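Local atomic coordinates of acyl-coenzyme A oxidase 3 (Yarrowia lipolytica, PDB entry 5YS9), a protein that oxidizes acyl-CoA substrates of different chain lengths to (2E)-enoyl-CoA in peroxisomal fatty acid beta-oxidation, using FAD and passing electrons to oxygen to form hydrogen peroxide. Residues M76-L81 and L247-K252; A87-L92 and I120-H125; A324-C329 and Y633-G638; K344-P349 and E625-V630. All coordinates share one frame; numbering follows the deposited sequence.

Contact 1 of 4, residues M76-L81 and L247-K252; sequences MPKEQL and LGDIGK
K78, in the first turn of helix 78-92, reaches across to an Asx turn built on D249 at the end of strand 245-249. The turn is closed by the backbone N of G251, which lies 2.6 Å from D249 OD1 and meets it from above the carboxylate plane, 43° out of it. That leaves the second carboxylate oxygen to face the helix: D249 OD2 forms a long salt bridge with K78 NZ at 3.5 Å, the two side chains coming from opposite directions. With CG anti to the backbone N (chi1 -171°), the carboxylate of D249 lies between G251 N and the lysine. The lysine chain bends repeatedly on its way, so that its apolar CE rides over the backbone of the turn, 4.1 Å from the C atom of G251. G251 has a positive phi (92°) where the chain leaves the turn. P77 occupies the N-cap position, and its carbonyl O takes the first-turn bonds from Q80 N and L81 N.

R82, one turn further along helix 78-92, also makes a salt bridge to D249 OD2. G248 and I250 pair by backbone hydrogen bonds with W263 and N261, tying the turn to strand 262-272 and its approach, while K252 N is bonded to the hydroxyl of Y438 of the second subunit.

Contact 2 of 4, residues A87-L92 and I120-H125; sequences ARIAAL and IRLGVH
I89 and L122 mark the closest approach of the two backbones, with I89 CA 6.5 Å from L122 CA. Both segments are helical throughout, and the meeting is confined to little more than I89 on helix 78-92 facing R121 and L122 on helix 116-136. I89, R121 and L122 all start toward the opposite helix, and what fills the space between is hydrocarbon.

I89 does the work with all of its branches. Its CG2 methyl presses on the CD1 methyl of L122 at 3.6 Å, while I89 CG1 lies 3.9 Å from L122 CB. The longer branch then carries I89 CD1 past the leucine side chain and down onto the helix itself, 3.8 Å from L122 N and 4.2 Å from R121 CB. This division follows from the torsion of the isoleucine: with chi1 at -77°, CG1 sits beside the backbone N and CG2 anti to it, spreading the two branches over separate parts of the opposing helix. L122 turns its own CG anti to the backbone N (chi1 -165°), and the two side chains pass at a slant.

R121 lends only its base here; its guanidinium goes elsewhere, to S207 and D260 of the same chain and to Y676 of the second subunit. Its side chain also touches R82 and V86, further back on helix 78-92. F684 of the second subunit rests on I89 and A90, so this helix pair of the N-terminal domain is buried partly by the dimer partner.

Contact 3 of 4, residues A324-C329 and Y633-G638; sequences ALRYAC and YTDAFG
R326 leaves helix 300-330 with CG anti to the carbonyl carbon (chi1 -77°) and runs out extended from CG to NE, which brings its tip to D635 although its CB starts off to one side. Along the way the distances to the carboxylate shrink: R326 NE is 4.1 Å from D635 OD1, and R326 CZ 3.8 Å. At the end, R326 NH2 closes to 2.8 Å from D635 OD1, a salt bridge whose hydrogen bond is weak because the angle at the hydrogen is only 121°. The guanidinium and carboxylate planes stand 68° apart, so the two groups do not pair flat. The other terminal nitrogen, R326 NH1, is taken by the backbone O of G649.

This places the end of a long helix of the C-alpha1 domain against the short helix 630-635 of the C-terminal helical region characteristic of acyl-CoA oxidases. D635 opens a type I beta turn that runs to G638, where phi becomes positive and the helical path is left.

One residue earlier on each side, the contact is apolar: L325 CD1 meets T634 CG2 at 3.7 Å. The threonine turns its methyl to the leucine while OG1 bonds back to the carbonyl O of V630 within its own helix. Beyond the carboxylate, D635 OD2 makes a second salt bridge, to R31 NE.

Contact 4 of 4, residues K344-P349 and E625-V630; sequences KIIDYP and EVRDQV. With FAD (flavin-adenine dinucleotide), chain D.
R627 grips D347 side-on, through NE and one terminal nitrogen, with both bonds landing on a single oxygen. R627 NH1 reaches D347 OD1 at 3.1 Å with an N-H...O angle of 154°, and R627 NE reaches the same D347 OD1 at 3.2 Å. The oxygen lies in the guanidinium plane, but the carboxylate is tilted 40° against that plane; NE comes nearly along the C-O axis and NH1 from above the carboxylate plane, both on the same face.

I346 covers one face of the guanidinium. Its CG2 lies 3.4 Å from R627 NH1, and its CG1 stands over the centre of the group. A bend at chi2 (-99°) turns the arginine from helix 609-628 toward the short 3-10 turn 345-347 that carries both partners. That turn is itself held by D347 N bonding to K344 O at 2.8 Å.

On the other side of the turn, its neighbours line the FAD pocket. Y348 sets a ring face against the adenine, with Y348 CE2 3.5 Å from FAD C6A, while I345 CD1 is 3.6 Å from the ribose oxygen O4B of FAD.

R627 NH1 has a further salt bridge to E30 OE2, so the buried guanidinium has two acidic partners. The arginine probably favours the ionised form of D347, and the two acids may offset its charge and that of K344 nearby, joining the adenine-binding turn electrostatically to the C-terminal helices.

Overall arrangement
From the N terminus, helix 78-92 enters first and serves two contacts: its start takes part in contact 1 and its end in contact 2. Contact 2 closes a short loop onto helix 116-136 within the N-terminal domain, nested inside the longer loop that contact 1 closes with the beta domain. Both are complete before contacts 3 and 4 open. There, helix 300-330 and the loop after it are met by the C-terminal helices about 280 to 300 residues later, contact 4 nested inside contact 3. These two touch, with their centres about 11 Å apart, whereas contacts 1 and 3 lie about 35 Å apart between centres. Contacts 1, 2 and 4 also meet the second subunit.

Contact 1 of 4, residues M76-L81 and L247-K252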
# COMPACT_ATOMS: atom_id res chain seq x y z
N MET A 76 -15.93 9.22 10.86
CA MET A 76 -15.60 10.43 11.63
C MET A 76 -14.67 11.31 10.83
O MET A 76 -13.61 10.83 10.44
CB MET A 76 -14.85 10.09 12.93
CG MET A 76 -15.73 9.66 14.07
SD MET A 76 -14.77 9.62 15.58
CE MET A 76 -15.90 8.72 16.62
N PRO A 77 -15.03 12.59 10.65
CA PRO A 77 -14.08 13.57 10.09
C PRO A 77 -12.98 13.94 11.10
O PRO A 77 -13.15 13.72 12.29
CB PRO A 77 -14.94 14.80 9.82
CG PRO A 77 -15.98 14.75 10.89
CD PRO A 77 -16.21 13.27 11.23
N LYS A 78 -11.91 14.55 10.61
CA LYS A 78 -10.75 14.82 11.43
C LYS A 78 -11.03 15.60 12.71
O LYS A 78 -10.43 15.29 13.68
CB LYS A 78 -9.59 15.41 10.62
CG LYS A 78 -9.09 16.81 10.95
CD LYS A 78 -7.56 16.95 10.77
CE LYS A 78 -7.11 18.34 10.30
NZ LYS A 78 -7.04 19.38 11.37
N GLU A 79 -11.98 16.52 12.73
CA GLU A 79 -12.22 17.37 13.92
C GLU A 79 -12.78 16.53 15.06
O GLU A 79 -12.54 16.84 16.22
CB GLU A 79 -13.21 18.52 13.65
CG GLU A 79 -12.79 19.56 12.60
CD GLU A 79 -12.75 19.06 11.13
OE1 GLU A 79 -13.46 18.07 10.78
OE2 GLU A 79 -11.99 19.64 10.32
N GLN A 80 -13.49 15.46 14.72
CA GLN A 80 -14.12 14.60 15.70
C GLN A 80 -13.14 13.58 16.22
O GLN A 80 -13.12 13.25 17.43
CB GLN A 80 -15.35 13.93 15.07
CG GLN A 80 -16.39 13.58 16.11
CD GLN A 80 -17.56 12.74 15.58
OE1 GLN A 80 -17.98 12.87 14.41
NE2 GLN A 80 -18.12 11.90 16.47
N LEU A 81 -12.30 13.08 15.34
CA LEU A 81 -11.13 12.28 15.75
C LEU A 81 -10.22 13.03 16.74
O LEU A 81 -9.77 12.46 17.78
CB LEU A 81 -10.32 11.86 14.53
CG LEU A 81 -10.39 10.47 13.84
CD1 LEU A 81 -11.48 9.51 14.27
CD2 LEU A 81 -10.35 10.66 12.33
N LEU A 247 3.77 28.15 17.03
CA LEU A 247 3.41 26.81 16.61
C LEU A 247 2.00 26.77 15.99
O LEU A 247 1.25 27.74 16.08
CB LEU A 247 3.49 25.88 17.81
CG LEU A 247 2.56 26.17 18.97
CD1 LEU A 247 1.12 25.76 18.72
CD2 LEU A 247 3.18 25.40 20.14
N GLY A 248 1.73 25.70 15.27
CA GLY A 248 0.49 25.53 14.55
C GLY A 248 0.21 24.09 14.18
O GLY A 248 1.08 23.26 14.23
N ASP A 249 -1.02 23.82 13.79
CA ASP A 249 -1.40 22.50 13.34
C ASP A 249 -0.88 22.24 11.94
O ASP A 249 -1.07 23.02 11.04
CB ASP A 249 -2.92 22.42 13.36
CG ASP A 249 -3.45 21.04 13.12
OD1 ASP A 249 -2.77 20.19 12.55
OD2 ASP A 249 -4.60 20.81 13.49
N ILE A 250 -0.21 21.11 11.79
CA ILE A 250 0.29 20.68 10.50
C ILE A 250 -0.82 20.25 9.56
O ILE A 250 -0.65 20.29 8.36
CB ILE A 250 1.41 19.65 10.64
CG1 ILE A 250 2.61 20.35 11.27
CG2 ILE A 250 1.78 19.08 9.30
CD1 ILE A 250 3.83 19.50 11.42
N GLY A 251 -1.95 19.87 10.10
CA GLY A 251 -3.09 19.55 9.27
C GLY A 251 -3.25 18.12 8.85
O GLY A 251 -2.82 17.22 9.53
N LYS A 252 -3.92 17.93 7.74
CA LYS A 252 -4.31 16.60 7.30
C LYS A 252 -3.13 15.70 7.05
O LYS A 252 -2.20 16.06 6.35
CB LYS A 252 -5.16 16.72 6.03
CG LYS A 252 -5.72 15.42 5.50
CD LYS A 252 -6.95 15.01 6.28
CE LYS A 252 -7.57 13.76 5.71
NZ LYS A 252 -6.79 12.55 6.03

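Contact 2 of 4, residues A87-L92 and I120-H125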
# COMPACT_ATOMS: atom_id res chain seq x y z
N ALA A 87 -11.16 12.62 24.92
CA ALA A 87 -12.09 11.94 25.79
C ALA A 87 -11.60 10.53 26.03
O ALA A 87 -11.73 9.99 27.12
CB ALA A 87 -13.46 11.94 25.18
N ARG A 88 -11.05 9.93 24.99
CA ARG A 88 -10.49 8.61 25.10
C ARG A 88 -9.30 8.59 26.07
O ARG A 88 -9.15 7.67 26.84
CB ARG A 88 -10.14 8.08 23.71
CG ARG A 88 -11.23 7.23 23.08
CD ARG A 88 -11.97 7.89 21.94
NE ARG A 88 -11.53 7.37 20.67
CZ ARG A 88 -12.30 6.85 19.72
NH1 ARG A 88 -13.61 6.78 19.86
NH2 ARG A 88 -11.75 6.41 18.61
N ILE A 89 -8.47 9.62 26.03
CA ILE A 89 -7.33 9.73 26.93
C ILE A 89 -7.77 9.85 28.40
O ILE A 89 -7.16 9.27 29.28
CB ILE A 89 -6.39 10.88 26.48
CG1 ILE A 89 -5.54 10.42 25.30
CG2 ILE A 89 -5.46 11.32 27.59
CD1 ILE A 89 -5.03 11.53 24.44
N ALA A 90 -8.82 10.61 28.64
CA ALA A 90 -9.37 10.79 29.98
C ALA A 90 -9.86 9.46 30.57
O ALA A 90 -9.58 9.18 31.74
CB ALA A 90 -10.48 11.82 29.95
N ALA A 91 -10.56 8.67 29.75
CA ALA A 91 -10.95 7.30 30.12
C ALA A 91 -9.75 6.42 30.38
O ALA A 91 -9.68 5.84 31.43
CB ALA A 91 -11.85 6.67 29.07
N LEU A 92 -8.80 6.30 29.46
CA LEU A 92 -7.62 5.42 29.68
C LEU A 92 -6.85 5.80 30.95
O LEU A 92 -6.26 4.95 31.63
CB LEU A 92 -6.66 5.50 28.50
CG LEU A 92 -7.20 4.85 27.20
CD1 LEU A 92 -6.35 5.16 25.96
CD2 LEU A 92 -7.38 3.36 27.37
N ILE A 120 -1.23 7.12 20.23
CA ILE A 120 -0.06 7.95 19.97
C ILE A 120 -0.26 9.32 20.55
O ILE A 120 0.69 9.91 21.07
CB ILE A 120 0.30 8.10 18.47
CG1 ILE A 120 0.44 6.73 17.83
CG2 ILE A 120 1.62 8.83 18.30
CD1 ILE A 120 1.43 5.84 18.57
N ARG A 121 -1.47 9.83 20.50
CA ARG A 121 -1.70 11.15 21.05
C ARG A 121 -1.39 11.17 22.53
O ARG A 121 -0.87 12.14 23.04
CB ARG A 121 -3.10 11.67 20.76
CG ARG A 121 -3.06 13.15 20.48
CD ARG A 121 -4.43 13.77 20.48
NE ARG A 121 -4.39 15.10 21.03
CZ ARG A 121 -5.30 16.02 20.77
NH1 ARG A 121 -6.29 15.75 19.97
NH2 ARG A 121 -5.20 17.20 21.32
N LEU A 122 -1.73 10.11 23.21
CA LEU A 122 -1.25 9.93 24.58
C LEU A 122 0.24 9.62 24.61
O LEU A 122 1.00 10.23 25.37
CB LEU A 122 -2.00 8.79 25.25
CG LEU A 122 -1.84 8.77 26.76
CD1 LEU A 122 -2.09 10.16 27.32
CD2 LEU A 122 -2.78 7.72 27.34
N GLY A 123 0.62 8.66 23.79
CA GLY A 123 2.02 8.22 23.70
C GLY A 123 3.11 9.29 23.67
O GLY A 123 4.18 9.11 24.27
N VAL A 124 2.85 10.40 22.99
CA VAL A 124 3.87 11.42 22.91
C VAL A 124 4.24 12.00 24.26
O VAL A 124 5.39 12.30 24.49
CB VAL A 124 3.52 12.56 21.93
CG1 VAL A 124 3.33 12.03 20.53
CG2 VAL A 124 2.32 13.34 22.39
N HIS A 125 3.26 12.24 25.12
CA HIS A 125 3.57 12.53 26.50
C HIS A 125 4.00 11.31 27.30
O HIS A 125 5.01 11.30 27.98
CB HIS A 125 2.35 13.15 27.19
CG HIS A 125 2.54 13.34 28.66
ND1 HIS A 125 3.04 14.49 29.20
CD2 HIS A 125 2.35 12.49 29.68
CE1 HIS A 125 3.12 14.36 30.51
NE2 HIS A 125 2.71 13.15 30.82

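Contact 3 of 4, residues A324-C329 and Y633-G638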
# COMPACT_ATOMS: atom_id res chain seq x y z
N ALA A 324 -9.59 -11.63 6.40
CA ALA A 324 -9.50 -12.21 5.03
C ALA A 324 -9.77 -13.68 4.99
O ALA A 324 -10.42 -14.14 4.06
CB ALA A 324 -8.15 -11.94 4.39
N LEU A 325 -9.27 -14.42 6.00
CA LEU A 325 -9.42 -15.89 6.05
C LEU A 325 -10.85 -16.36 6.34
O LEU A 325 -11.32 -17.33 5.74
CB LEU A 325 -8.44 -16.50 7.06
CG LEU A 325 -7.01 -16.58 6.50
CD1 LEU A 325 -5.97 -17.01 7.52
CD2 LEU A 325 -6.94 -17.49 5.28
N ARG A 326 -11.52 -15.68 7.26
CA ARG A 326 -12.92 -15.98 7.54
C ARG A 326 -13.79 -15.69 6.34
O ARG A 326 -14.62 -16.53 5.96
CB ARG A 326 -13.44 -15.21 8.75
CG ARG A 326 -12.97 -15.80 10.05
CD ARG A 326 -13.38 -14.92 11.21
NE ARG A 326 -12.73 -15.42 12.40
CZ ARG A 326 -12.84 -14.93 13.64
NH1 ARG A 326 -13.57 -13.85 13.89
NH2 ARG A 326 -12.17 -15.53 14.63
N TYR A 327 -13.61 -14.50 5.74
CA TYR A 327 -14.22 -14.23 4.43
C TYR A 327 -13.93 -15.34 3.45
O TYR A 327 -14.84 -15.89 2.85
CB TYR A 327 -13.71 -12.93 3.82
CG TYR A 327 -14.45 -12.51 2.57
CD1 TYR A 327 -15.80 -12.22 2.61
CD2 TYR A 327 -13.81 -12.39 1.38
CE1 TYR A 327 -16.50 -11.87 1.48
CE2 TYR A 327 -14.50 -12.04 0.24
CZ TYR A 327 -15.85 -11.77 0.30
OH TYR A 327 -16.55 -11.37 -0.83
N ALA A 328 -12.68 -15.70 3.31
CA ALA A 328 -12.33 -16.75 2.36
C ALA A 328 -13.07 -18.10 2.58
O ALA A 328 -13.31 -18.83 1.60
CB ALA A 328 -10.83 -16.96 2.41
N CYS A 329 -13.40 -18.43 3.83
CA CYS A 329 -14.00 -19.73 4.15
C CYS A 329 -15.46 -19.81 3.74
O CYS A 329 -16.00 -20.92 3.56
CB CYS A 329 -13.85 -20.07 5.64
SG CYS A 329 -12.11 -20.35 6.13
N TYR A 633 -6.10 -21.81 13.71
CA TYR A 633 -5.01 -20.85 13.75
C TYR A 633 -5.51 -19.40 13.99
O TYR A 633 -4.88 -18.64 14.72
CB TYR A 633 -4.25 -20.89 12.44
CG TYR A 633 -3.45 -22.14 12.15
CD1 TYR A 633 -2.41 -22.53 12.98
CD2 TYR A 633 -3.67 -22.88 10.99
CE1 TYR A 633 -1.63 -23.65 12.70
CE2 TYR A 633 -2.89 -23.97 10.69
CZ TYR A 633 -1.88 -24.35 11.57
OH TYR A 633 -1.10 -25.43 11.29
N THR A 634 -6.64 -19.04 13.36
CA THR A 634 -7.18 -17.66 13.41
C THR A 634 -7.97 -17.40 14.68
O THR A 634 -7.86 -16.32 15.27
CB THR A 634 -8.03 -17.34 12.19
OG1 THR A 634 -8.95 -18.41 11.99
CG2 THR A 634 -7.19 -17.24 10.99
N ASP A 635 -8.75 -18.39 15.11
CA ASP A 635 -9.46 -18.30 16.40
C ASP A 635 -8.50 -18.26 17.54
O ASP A 635 -8.87 -17.69 18.57
CB ASP A 635 -10.44 -19.45 16.65
CG ASP A 635 -11.72 -19.33 15.82
OD1 ASP A 635 -12.05 -18.25 15.26
OD2 ASP A 635 -12.41 -20.36 15.75
N ALA A 636 -7.29 -18.84 17.37
CA ALA A 636 -6.24 -18.77 18.41
C ALA A 636 -5.80 -17.36 18.85
O ALA A 636 -5.35 -17.19 20.02
CB ALA A 636 -5.02 -19.58 18.01
N PHE A 637 -5.97 -16.36 17.97
CA PHE A 637 -5.67 -14.96 18.33
C PHE A 637 -6.62 -14.40 19.40
O PHE A 637 -6.28 -13.46 20.08
CB PHE A 637 -5.75 -14.05 17.14
CG PHE A 637 -4.84 -14.41 16.00
CD1 PHE A 637 -3.46 -14.51 16.18
CD2 PHE A 637 -5.36 -14.56 14.72
CE1 PHE A 637 -2.63 -14.81 15.08
CE2 PHE A 637 -4.54 -14.84 13.62
CZ PHE A 637 -3.18 -14.98 13.80
N GLY A 638 -7.82 -14.97 19.54
CA GLY A 638 -8.77 -14.57 20.58
C GLY A 638 -9.33 -13.16 20.45
O GLY A 638 -9.53 -12.48 21.44

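Contact 4 of 4, residues K344-P349 and E625-V630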
# COMPACT_ATOMS: atom_id res chain seq x y z
N LYS A 344 -15.63 -22.26 -2.73
CA LYS A 344 -15.19 -21.27 -1.78
C LYS A 344 -13.75 -20.93 -2.11
O LYS A 344 -12.96 -21.81 -2.38
CB LYS A 344 -15.26 -21.82 -0.35
CG LYS A 344 -16.57 -22.48 0.02
CD LYS A 344 -16.35 -23.51 1.10
CE LYS A 344 -17.52 -23.56 2.05
NZ LYS A 344 -17.08 -23.81 3.45
N ILE A 345 -13.41 -19.66 -2.06
CA ILE A 345 -12.10 -19.22 -2.49
C ILE A 345 -10.98 -19.83 -1.65
O ILE A 345 -9.88 -20.02 -2.13
CB ILE A 345 -11.98 -17.68 -2.60
CG1 ILE A 345 -12.43 -17.00 -1.32
CG2 ILE A 345 -12.79 -17.19 -3.78
CD1 ILE A 345 -12.13 -15.52 -1.29
N ILE A 346 -11.28 -20.14 -0.41
CA ILE A 346 -10.32 -20.76 0.47
C ILE A 346 -9.87 -22.07 -0.14
O ILE A 346 -8.74 -22.48 0.04
CB ILE A 346 -10.89 -21.00 1.87
CG1 ILE A 346 -9.79 -21.34 2.85
CG2 ILE A 346 -11.91 -22.12 1.86
CD1 ILE A 346 -8.68 -20.32 2.92
N ASP A 347 -10.78 -22.76 -0.81
CA ASP A 347 -10.47 -24.00 -1.50
C ASP A 347 -9.53 -23.92 -2.71
O ASP A 347 -8.91 -24.90 -3.06
CB ASP A 347 -11.73 -24.78 -1.82
CG ASP A 347 -12.31 -25.42 -0.61
OD1 ASP A 347 -11.52 -25.84 0.24
OD2 ASP A 347 -13.54 -25.50 -0.50
N TYR A 348 -9.46 -22.78 -3.37
CA TYR A 348 -8.49 -22.57 -4.43
C TYR A 348 -7.05 -22.57 -3.93
O TYR A 348 -6.75 -21.95 -2.94
CB TYR A 348 -8.73 -21.24 -5.14
CG TYR A 348 -10.01 -21.18 -5.91
CD1 TYR A 348 -10.38 -22.22 -6.73
CD2 TYR A 348 -10.84 -20.09 -5.82
CE1 TYR A 348 -11.55 -22.17 -7.44
CE2 TYR A 348 -12.01 -20.04 -6.52
CZ TYR A 348 -12.36 -21.08 -7.33
OH TYR A 348 -13.52 -21.02 -8.04
N PRO A 349 -6.16 -23.24 -4.64
CA PRO A 349 -4.75 -23.23 -4.23
C PRO A 349 -4.03 -21.89 -4.39
O PRO A 349 -3.07 -21.62 -3.63
CB PRO A 349 -4.12 -24.29 -5.16
CG PRO A 349 -5.25 -25.21 -5.52
CD PRO A 349 -6.48 -24.34 -5.58
N GLU A 625 -2.17 -28.39 4.17
CA GLU A 625 -2.16 -28.83 5.60
C GLU A 625 -2.58 -27.73 6.57
O GLU A 625 -3.24 -27.98 7.59
CB GLU A 625 -0.78 -29.37 6.03
CG GLU A 625 -0.36 -30.66 5.33
CD GLU A 625 -1.38 -31.78 5.49
OE1 GLU A 625 -1.45 -32.37 6.59
OE2 GLU A 625 -2.13 -32.07 4.52
N VAL A 626 -2.17 -26.51 6.24
CA VAL A 626 -2.50 -25.34 6.99
C VAL A 626 -3.97 -24.95 6.76
O VAL A 626 -4.72 -24.72 7.73
CB VAL A 626 -1.48 -24.23 6.70
CG1 VAL A 626 -1.95 -22.87 7.20
CG2 VAL A 626 -0.17 -24.60 7.37
N ARG A 627 -4.39 -24.97 5.50
CA ARG A 627 -5.77 -24.70 5.16
C ARG A 627 -6.80 -25.51 5.92
O ARG A 627 -7.86 -24.99 6.26
CB ARG A 627 -5.99 -24.90 3.69
CG ARG A 627 -7.43 -24.62 3.27
CD ARG A 627 -8.23 -25.90 3.14
NE ARG A 627 -9.61 -25.69 2.78
CZ ARG A 627 -10.57 -25.35 3.65
NH1 ARG A 627 -11.81 -25.23 3.22
NH2 ARG A 627 -10.29 -25.12 4.94
N ASP A 628 -6.51 -26.77 6.19
CA ASP A 628 -7.45 -27.63 6.87
C ASP A 628 -7.76 -27.11 8.26
O ASP A 628 -8.87 -27.22 8.73
CB ASP A 628 -6.91 -29.06 6.95
CG ASP A 628 -7.94 -30.04 7.42
OD1 ASP A 628 -8.92 -30.26 6.70
OD2 ASP A 628 -7.78 -30.61 8.51
N GLN A 629 -6.75 -26.57 8.92
CA GLN A 629 -6.85 -26.12 10.29
C GLN A 629 -7.02 -24.62 10.44
O GLN A 629 -6.81 -24.09 11.50
CB GLN A 629 -5.63 -26.58 11.09
CG GLN A 629 -5.46 -28.09 11.19
CD GLN A 629 -6.51 -28.75 12.03
OE1 GLN A 629 -6.64 -28.50 13.21
NE2 GLN A 629 -7.28 -29.61 11.41
N VAL A 630 -7.40 -23.94 9.37
CA VAL A 630 -7.34 -22.49 9.33
C VAL A 630 -8.17 -21.79 10.40
O VAL A 630 -7.75 -20.78 10.93
CB VAL A 630 -7.76 -21.96 7.95
CG1 VAL A 630 -9.20 -22.30 7.67
CG2 VAL A 630 -7.54 -20.47 7.86
PA FAD D . -14.67 -11.81 -6.07
O1A FAD D . -14.88 -11.91 -7.53
O2A FAD D . -15.38 -12.70 -5.13
O5B FAD D . -13.15 -11.98 -5.69
C5B FAD D . -12.82 -11.80 -4.32
C4B FAD D . -11.44 -12.36 -4.09
O4B FAD D . -11.45 -13.74 -4.39
C3B FAD D . -10.49 -11.69 -5.06
O3B FAD D . -9.29 -11.34 -4.40
C2B FAD D . -10.18 -12.74 -6.07
O2B FAD D . -8.83 -12.61 -6.50
C1B FAD D . -10.43 -14.04 -5.33
N9A FAD D . -10.93 -14.96 -6.36
C8A FAD D . -12.15 -14.93 -6.91
N7A FAD D . -12.26 -15.89 -7.84
C5A FAD D . -11.10 -16.55 -7.89
C6A FAD D . -10.55 -17.68 -8.66
N6A FAD D . -11.27 -18.33 -9.59
N1A FAD D . -9.28 -18.04 -8.41
C2A FAD D . -8.55 -17.41 -7.49
N3A FAD D . -8.97 -16.38 -6.76
C4A FAD D . -10.22 -15.92 -6.92
N1 FAD D . -19.76 -2.75 -10.16
C2 FAD D . -20.69 -2.28 -11.00
O2 FAD D . -21.34 -3.09 -11.65
N3 FAD D . -20.92 -0.99 -11.19
C4 FAD D . -20.25 -0.06 -10.54
O4 FAD D . -20.50 1.12 -10.73
C4X FAD D . -19.22 -0.48 -9.59
N5 FAD D . -18.50 0.41 -8.90
C5X FAD D . -17.57 0.01 -8.03
C6 FAD D . -16.87 0.96 -7.33
C7 FAD D . -15.91 0.57 -6.43
C7M FAD D . -15.15 1.61 -5.67
C8 FAD D . -15.65 -0.87 -6.22
C8M FAD D . -14.61 -1.30 -5.24
C9 FAD D . -16.34 -1.82 -6.93
C9A FAD D . -17.31 -1.43 -7.83
N10 FAD D . -18.03 -2.39 -8.55
C10 FAD D . -19.00 -1.92 -9.43
C1' FAD D . -17.83 -3.83 -8.39
C2' FAD D . -16.47 -4.35 -8.85
O2' FAD D . -16.46 -4.53 -10.26
C3' FAD D . -16.14 -5.67 -8.15
O3' FAD D . -15.64 -5.36 -6.86
C4' FAD D . -15.09 -6.53 -8.84
O4' FAD D . -15.29 -6.46 -10.24
C5' FAD D . -15.20 -8.00 -8.47
O5' FAD D . -14.67 -8.35 -7.21
P FAD D . -15.59 -9.11 -6.15
O1P FAD D . -15.83 -8.23 -4.98
O2P FAD D . -16.75 -9.67 -6.88
O3P FAD D . -14.71 -10.30 -5.56